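Local coordinates for protein inositol-3-phosphate synthase (Caenorhabditis elegans, PDB 1VKO) that binds nicotinamide-adenine-dinucleotide in a Rossmann-type domain and belongs to the myo-inositol-1-phosphate synthase family, at residues S157-S162 and R228-K233; V287-I290 and H295-N298. All blocks are in the same frame, centred on the assembly; numbering follows the deposited sequence.

Contact 1. Residues S157-S162 and R228-K233; sequences SGWDIS and RADIRK. With NAD (nicotinamide-adenine-dinucleotide), chain G.
Trp159, the last residue of strand 154-159, reaches across to Asp230 and Ile231 on helix 220-238. Its CB points toward the helix, and CG lies anti to the carbonyl carbon (chi1 -54°), which carries the indole away from the strand. CD1 passes 3.7 Å from Asp230 OD2. NE1 does the main work: it donates a hydrogen bond of 2.9 Å to Asp230 OD2, with an N-H...O angle of 160°. The oxygen lies close to the indole plane, but the N-H meets it from above the carboxylate plane, 40° out of it. Beyond the nitrogen, CZ2 lies 3.8 Å from Asp230 CB, which sits at the ring edge. CH2, at the far end, meets Ile231 CG1 at 4.2 Å, an apolar contact. Phe285 adds an edge-to-face contact with the indole.

Strand 154-159 is an outermost strand, within this chain, of the parallel Rossmann-type sheet, and the chain turns from its end into the dinucleotide site. There Asp160 faces both hydroxyls of the adenosine ribose, as acidic residues at this place do in many NAD-binding Rossmann folds. Its OD2 accepts from NAD O3B at 2.7 Å. OD1 lies unusually close to NAD O2B, a doubtful distance. OD1 accepts from Ser162 N at 3.0 Å, forming an Asx turn, while Gly85 N gives OD2 a second bond. Ile161 lies against the adenine, with CG2 3.6 Å from NAD C6A.

Contact 2. Residues V287-I290 and H295-N298; sequences VASI and HYIN
The backbones approach most closely at Ser289 and His295, whose CA atoms are 6.2 Å apart. Residues 287-290 are one turn of helix 281-291, close to the start of the strand. After the helix comes a short loop, and the chain re-enters the parallel sheet as strand 295-298. Ser289 and Tyr296 point their CB atoms toward each other's segment, while His295 points away. Ser289 CB sits 4.0 Å from Tyr296 CB, so the two side chains meet at their bases. Ser289 OG then comes obliquely to the ring and lies 3.4 Å from Tyr296 CD1. Tyr296 CG is anti to the backbone N (chi1 -172°), and this brings CD1 up to the serine, while the hydroxyl end of the ring leads away from the turn. His295 takes part through its backbone: its O is 4.4 Å from Ser289 CB. Val245 of the neighbouring strand 242-247 touches both Ser289 and Tyr296. The two segments share no hydrogen bond. Ser289 OG is instead bonded to Phe285 O, one turn back in its own helix, which satisfies the buried hydroxyl. The helix therefore meets the strand here through van der Waals contact, and the serine's polar bond stays within the helix.

Overall arrangement
The two contacts lie on the same side of the chain's centre, with their centres 12 Å apart. Contact 1 closes before contact 2 opens along the chain. Both reach the same five-stranded parallel sheet. Contact 1 uses strand 154-159, an outermost strand within this chain, and contact 2 uses the inner strand 295-298. Strands 77-82 and 242-247 run between them. Their helices, 220-238 and 281-291, pack together: Ile231 CD1 is 3.4 Å from Ala288 O, and Arg228 touches Ala288. Side by side, they pack against this sheet. Contact 1 thus joins strand end to helix beside the adenosine of NAD; contact 2 does so deeper in this Rossmann-type sheet, its Tyr296 side chain about 9 Å from NAD.

Contact 1. Residues S157-S162 and R228-K233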
loop_
_atom_site.group_PDB
_atom_site.type_symbol
_atom_site.label_atom_id
_atom_site.label_comp_id
_atom_site.label_asym_id
_atom_site.label_seq_id
_atom_site.Cartn_x
_atom_site.Cartn_y
_atom_site.Cartn_z
ATOM N N SER A 157 -16.866 24.908 28.346
ATOM C CA SER A 157 -18.270 24.696 28.073
ATOM C C SER A 157 -18.501 24.815 26.538
ATOM O O SER A 157 -17.542 24.743 25.747
ATOM C CB SER A 157 -19.085 25.750 28.805
ATOM O OG SER A 157 -20.466 25.483 28.654
ATOM N N GLY A 158 -19.757 24.986 26.142
ATOM C CA GLY A 158 -20.110 25.287 24.798
ATOM C C GLY A 158 -21.509 24.862 24.428
ATOM O O GLY A 158 -22.354 24.658 25.299
ATOM N N TRP A 159 -21.742 24.725 23.116
ATOM C CA TRP A 159 -23.092 24.533 22.604
ATOM C C TRP A 159 -23.249 23.338 21.680
ATOM O O TRP A 159 -22.320 22.958 20.975
ATOM C CB TRP A 159 -23.517 25.742 21.825
ATOM C CG TRP A 159 -23.417 27.055 22.533
ATOM C CD1 TRP A 159 -24.417 27.710 23.205
ATOM C CD2 TRP A 159 -22.274 27.911 22.572
ATOM N NE1 TRP A 159 -23.942 28.907 23.685
ATOM C CE2 TRP A 159 -22.633 29.055 23.316
ATOM C CE3 TRP A 159 -20.961 27.813 22.083
ATOM C CZ2 TRP A 159 -21.735 30.109 23.555
ATOM C CZ3 TRP A 159 -20.091 28.860 22.284
ATOM C CH2 TRP A 159 -20.477 29.994 23.032
ATOM N N ASP A 160 -24.441 22.773 21.647
ATOM C CA ASP A 160 -24.703 21.744 20.683
ATOM C C ASP A 160 -26.164 21.657 20.350
ATOM O O ASP A 160 -26.979 21.693 21.253
ATOM C CB ASP A 160 -24.211 20.395 21.170
ATOM C CG ASP A 160 -23.768 19.485 20.010
ATOM O OD1 ASP A 160 -24.571 19.218 19.116
ATOM O OD2 ASP A 160 -22.625 19.017 19.906
ATOM N N ILE A 161 -26.482 21.540 19.054
ATOM C CA ILE A 161 -27.861 21.311 18.612
ATOM C C ILE A 161 -28.426 19.977 19.151
ATOM O O ILE A 161 -29.638 19.765 19.141
ATOM C CB ILE A 161 -27.984 21.385 17.082
ATOM C CG1 ILE A 161 -27.172 20.260 16.408
ATOM C CG2 ILE A 161 -27.562 22.788 16.574
ATOM C CD1 ILE A 161 -27.388 20.096 14.849
ATOM N N SER A 162 -27.553 19.092 19.633
ATOM C CA SER A 162 -27.981 17.831 20.267
ATOM C C SER A 162 -27.860 17.923 21.780
ATOM O O SER A 162 -26.805 18.311 22.293
ATOM C CB SER A 162 -27.120 16.667 19.808
ATOM O OG SER A 162 -27.552 15.500 20.501
ATOM N N ARG A 228 -24.269 36.090 23.011
ATOM C CA ARG A 228 -23.542 37.096 23.784
ATOM C C ARG A 228 -23.815 36.798 25.268
ATOM O O ARG A 228 -22.895 36.702 26.066
ATOM C CB ARG A 228 -23.999 38.511 23.423
ATOM C CG ARG A 228 -23.559 38.940 22.043
ATOM C CD ARG A 228 -23.691 40.410 21.770
ATOM N NE ARG A 228 -22.764 41.171 22.598
ATOM C CZ ARG A 228 -22.705 42.496 22.636
ATOM N NH1 ARG A 228 -23.521 43.236 21.891
ATOM N NH2 ARG A 228 -21.811 43.082 23.412
ATOM N N ALA A 229 -25.088 36.593 25.592
ATOM C CA ALA A 229 -25.533 36.365 26.974
ATOM C C ALA A 229 -24.833 35.155 27.546
ATOM O O ALA A 229 -24.411 35.163 28.708
ATOM C CB ALA A 229 -27.066 36.183 27.000
ATOM N N ASP A 230 -24.642 34.142 26.689
ATOM C CA ASP A 230 -24.017 32.859 27.060
ATOM C C ASP A 230 -22.564 33.028 27.417
ATOM O O ASP A 230 -22.058 32.404 28.351
ATOM C CB ASP A 230 -24.185 31.811 25.955
ATOM C CG ASP A 230 -25.587 31.186 25.922
ATOM O OD1 ASP A 230 -26.331 31.213 26.951
ATOM O OD2 ASP A 230 -26.023 30.598 24.911
ATOM N N ILE A 231 -21.899 33.916 26.698
ATOM C CA ILE A 231 -20.468 34.147 26.883
ATOM C C ILE A 231 -20.174 34.922 28.154
ATOM O O ILE A 231 -19.291 34.529 28.918
ATOM C CB ILE A 231 -19.897 34.888 25.656
ATOM C CG1 ILE A 231 -19.909 33.953 24.437
ATOM C CG2 ILE A 231 -18.491 35.431 25.956
ATOM C CD1 ILE A 231 -19.655 34.643 23.151
ATOM N N ARG A 232 -20.914 36.015 28.376
ATOM C CA ARG A 232 -20.697 36.871 29.538
ATOM C C ARG A 232 -20.869 36.102 30.827
ATOM O O ARG A 232 -20.111 36.302 31.764
ATOM C CB ARG A 232 -21.681 38.028 29.576
ATOM C CG ARG A 232 -21.557 39.023 28.481
ATOM C CD ARG A 232 -22.356 40.277 28.770
ATOM N NE ARG A 232 -23.201 40.676 27.634
ATOM C CZ ARG A 232 -24.488 40.379 27.493
ATOM N NH1 ARG A 232 -25.141 39.669 28.410
ATOM N NH2 ARG A 232 -25.130 40.812 26.427
ATOM N N LYS A 233 -21.878 35.239 30.871
ATOM C CA LYS A 233 -22.184 34.481 32.081
ATOM C C LYS A 233 -21.113 33.434 32.350
ATOM O O LYS A 233 -20.787 33.154 33.491
ATOM C CB LYS A 233 -23.571 33.843 31.969
ATOM C CG LYS A 233 -23.846 32.730 32.977
ATOM C CD LYS A 233 -25.243 32.180 32.787
ATOM C CE LYS A 233 -25.332 30.755 33.283
ATOM N NZ LYS A 233 -26.668 30.209 32.939
HETATM P PA NAD G . -19.127 15.538 14.831
HETATM O O1A NAD G . -20.347 15.326 14.071
HETATM O O2A NAD G . -18.891 14.359 15.682
HETATM O O5B NAD G . -19.303 16.892 15.639
HETATM C C5B NAD G . -20.216 17.856 15.210
HETATM C C4B NAD G . -21.078 18.228 16.402
HETATM O O4B NAD G . -21.509 19.561 16.238
HETATM C C3B NAD G . -22.316 17.383 16.502
HETATM O O3B NAD G . -22.520 17.227 17.897
HETATM C C2B NAD G . -23.445 18.242 16.009
HETATM O O2B NAD G . -24.505 18.014 16.936
HETATM C C1B NAD G . -22.904 19.647 16.254
HETATM N N9A NAD G . -23.419 20.789 15.455
HETATM C C8A NAD G . -23.780 20.855 14.144
HETATM N N7A NAD G . -24.208 22.111 13.885
HETATM C C5A NAD G . -24.141 22.871 14.993
HETATM C C6A NAD G . -24.487 24.200 15.294
HETATM N N6A NAD G . -25.055 25.037 14.410
HETATM N N1A NAD G . -24.308 24.653 16.576
HETATM C C2A NAD G . -23.835 23.822 17.549
HETATM N N3A NAD G . -23.548 22.530 17.246
HETATM C C4A NAD G . -23.678 22.041 15.994
HETATM O O3 NAD G . -17.857 15.849 13.872
HETATM P PN NAD G . -16.395 15.955 14.493
HETATM O O1N NAD G . -16.554 16.335 15.922
HETATM O O2N NAD G . -15.685 14.718 14.156
HETATM O O5D NAD G . -15.718 17.263 13.814
HETATM C C5D NAD G . -16.420 18.492 13.738
HETATM C C4D NAD G . -15.906 19.449 12.646
HETATM O O4D NAD G . -14.503 19.540 12.692
HETATM C C3D NAD G . -16.268 19.025 11.218
HETATM O O3D NAD G . -16.624 20.167 10.490
HETATM C C2D NAD G . -14.947 18.589 10.639
HETATM O O2D NAD G . -14.796 18.795 9.243
HETATM C C1D NAD G . -13.996 19.491 11.377
HETATM N N1N NAD G . -12.679 18.888 11.214
HETATM C C2N NAD G . -12.431 17.651 11.721
HETATM C C3N NAD G . -11.188 17.092 11.529
HETATM C C7N NAD G . -10.851 15.946 12.406
HETATM O O7N NAD G . -11.897 15.504 13.251
HETATM N N7N NAD G . -9.620 15.420 12.381
HETATM C C4N NAD G . -10.176 17.785 10.837
HETATM C C5N NAD G . -10.454 19.029 10.315
HETATM C C6N NAD G . -11.731 19.581 10.502
#

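Contact 2. Residues V287-I290 and H295-N298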
loop_
_atom_site.group_PDB
_atom_site.type_symbol
_atom_site.label_atom_id
_atom_site.label_comp_id
_atom_site.label_asym_id
_atom_site.label_seq_id
_atom_site.Cartn_x
_atom_site.Cartn_y
_atom_site.Cartn_z
ATOM N N VAL A 287 -19.387 36.771 15.572
ATOM C CA VAL A 287 -19.842 38.098 16.059
ATOM C C VAL A 287 -20.102 38.148 17.578
ATOM O O VAL A 287 -19.619 39.038 18.267
ATOM C CB VAL A 287 -21.022 38.614 15.206
ATOM C CG1 VAL A 287 -21.584 39.923 15.745
ATOM C CG2 VAL A 287 -20.553 38.846 13.776
ATOM N N ALA A 288 -20.813 37.170 18.122
ATOM C CA ALA A 288 -21.055 37.156 19.564
ATOM C C ALA A 288 -19.756 37.127 20.384
ATOM O O ALA A 288 -19.710 37.624 21.516
ATOM C CB ALA A 288 -21.913 36.004 19.919
ATOM N N SER A 289 -18.714 36.535 19.793
ATOM C CA SER A 289 -17.426 36.300 20.441
ATOM C C SER A 289 -16.688 37.613 20.486
ATOM O O SER A 289 -16.267 38.061 21.561
ATOM C CB SER A 289 -16.592 35.256 19.671
ATOM O OG SER A 289 -17.332 34.067 19.493
ATOM N N ILE A 290 -16.560 38.226 19.314
ATOM C CA ILE A 290 -15.826 39.463 19.179
ATOM C C ILE A 290 -16.468 40.539 20.023
ATOM O O ILE A 290 -15.785 41.160 20.828
ATOM C CB ILE A 290 -15.745 39.912 17.707
ATOM C CG1 ILE A 290 -14.913 38.922 16.906
ATOM C CG2 ILE A 290 -15.153 41.304 17.628
ATOM C CD1 ILE A 290 -15.232 38.952 15.405
ATOM N N HIS A 295 -11.956 35.561 21.816
ATOM C CA HIS A 295 -11.296 35.327 20.542
ATOM C C HIS A 295 -12.038 34.183 19.867
ATOM O O HIS A 295 -12.730 33.391 20.523
ATOM C CB HIS A 295 -9.813 34.956 20.732
ATOM C CG HIS A 295 -9.085 35.846 21.692
ATOM N ND1 HIS A 295 -8.693 37.125 21.370
ATOM C CD2 HIS A 295 -8.670 35.639 22.961
ATOM C CE1 HIS A 295 -8.095 37.679 22.406
ATOM N NE2 HIS A 295 -8.052 36.792 23.381
ATOM N N TYR A 296 -11.886 34.093 18.562
ATOM C CA TYR A 296 -12.647 33.133 17.814
ATOM C C TYR A 296 -11.784 32.329 16.837
ATOM O O TYR A 296 -11.096 32.919 15.949
ATOM C CB TYR A 296 -13.817 33.826 17.097
ATOM C CG TYR A 296 -14.750 32.824 16.452
ATOM C CD1 TYR A 296 -15.750 32.181 17.183
ATOM C CD2 TYR A 296 -14.602 32.492 15.132
ATOM C CE1 TYR A 296 -16.588 31.241 16.569
ATOM C CE2 TYR A 296 -15.395 31.547 14.535
ATOM C CZ TYR A 296 -16.398 30.949 15.216
ATOM O OH TYR A 296 -17.201 30.012 14.536
ATOM N N ILE A 297 -11.824 30.998 17.022
ATOM C CA ILE A 297 -11.162 30.009 16.125
ATOM C C ILE A 297 -12.130 29.146 15.323
ATOM O O ILE A 297 -13.060 28.537 15.889
ATOM C CB ILE A 297 -10.203 29.048 16.919
ATOM C CG1 ILE A 297 -9.331 29.799 17.944
ATOM C CG2 ILE A 297 -9.362 28.153 15.944
ATOM C CD1 ILE A 297 -8.457 30.868 17.368
ATOM N N ASN A 298 -11.891 29.089 14.009
ATOM C CA ASN A 298 -12.673 28.294 13.068
ATOM C C ASN A 298 -11.917 27.014 12.665
ATOM O O ASN A 298 -10.952 27.089 11.884
ATOM C CB ASN A 298 -12.966 29.111 11.798
ATOM C CG ASN A 298 -13.682 28.275 10.689
ATOM O OD1 ASN A 298 -14.411 27.328 10.979
ATOM N ND2 ASN A 298 -13.473 28.647 9.427
#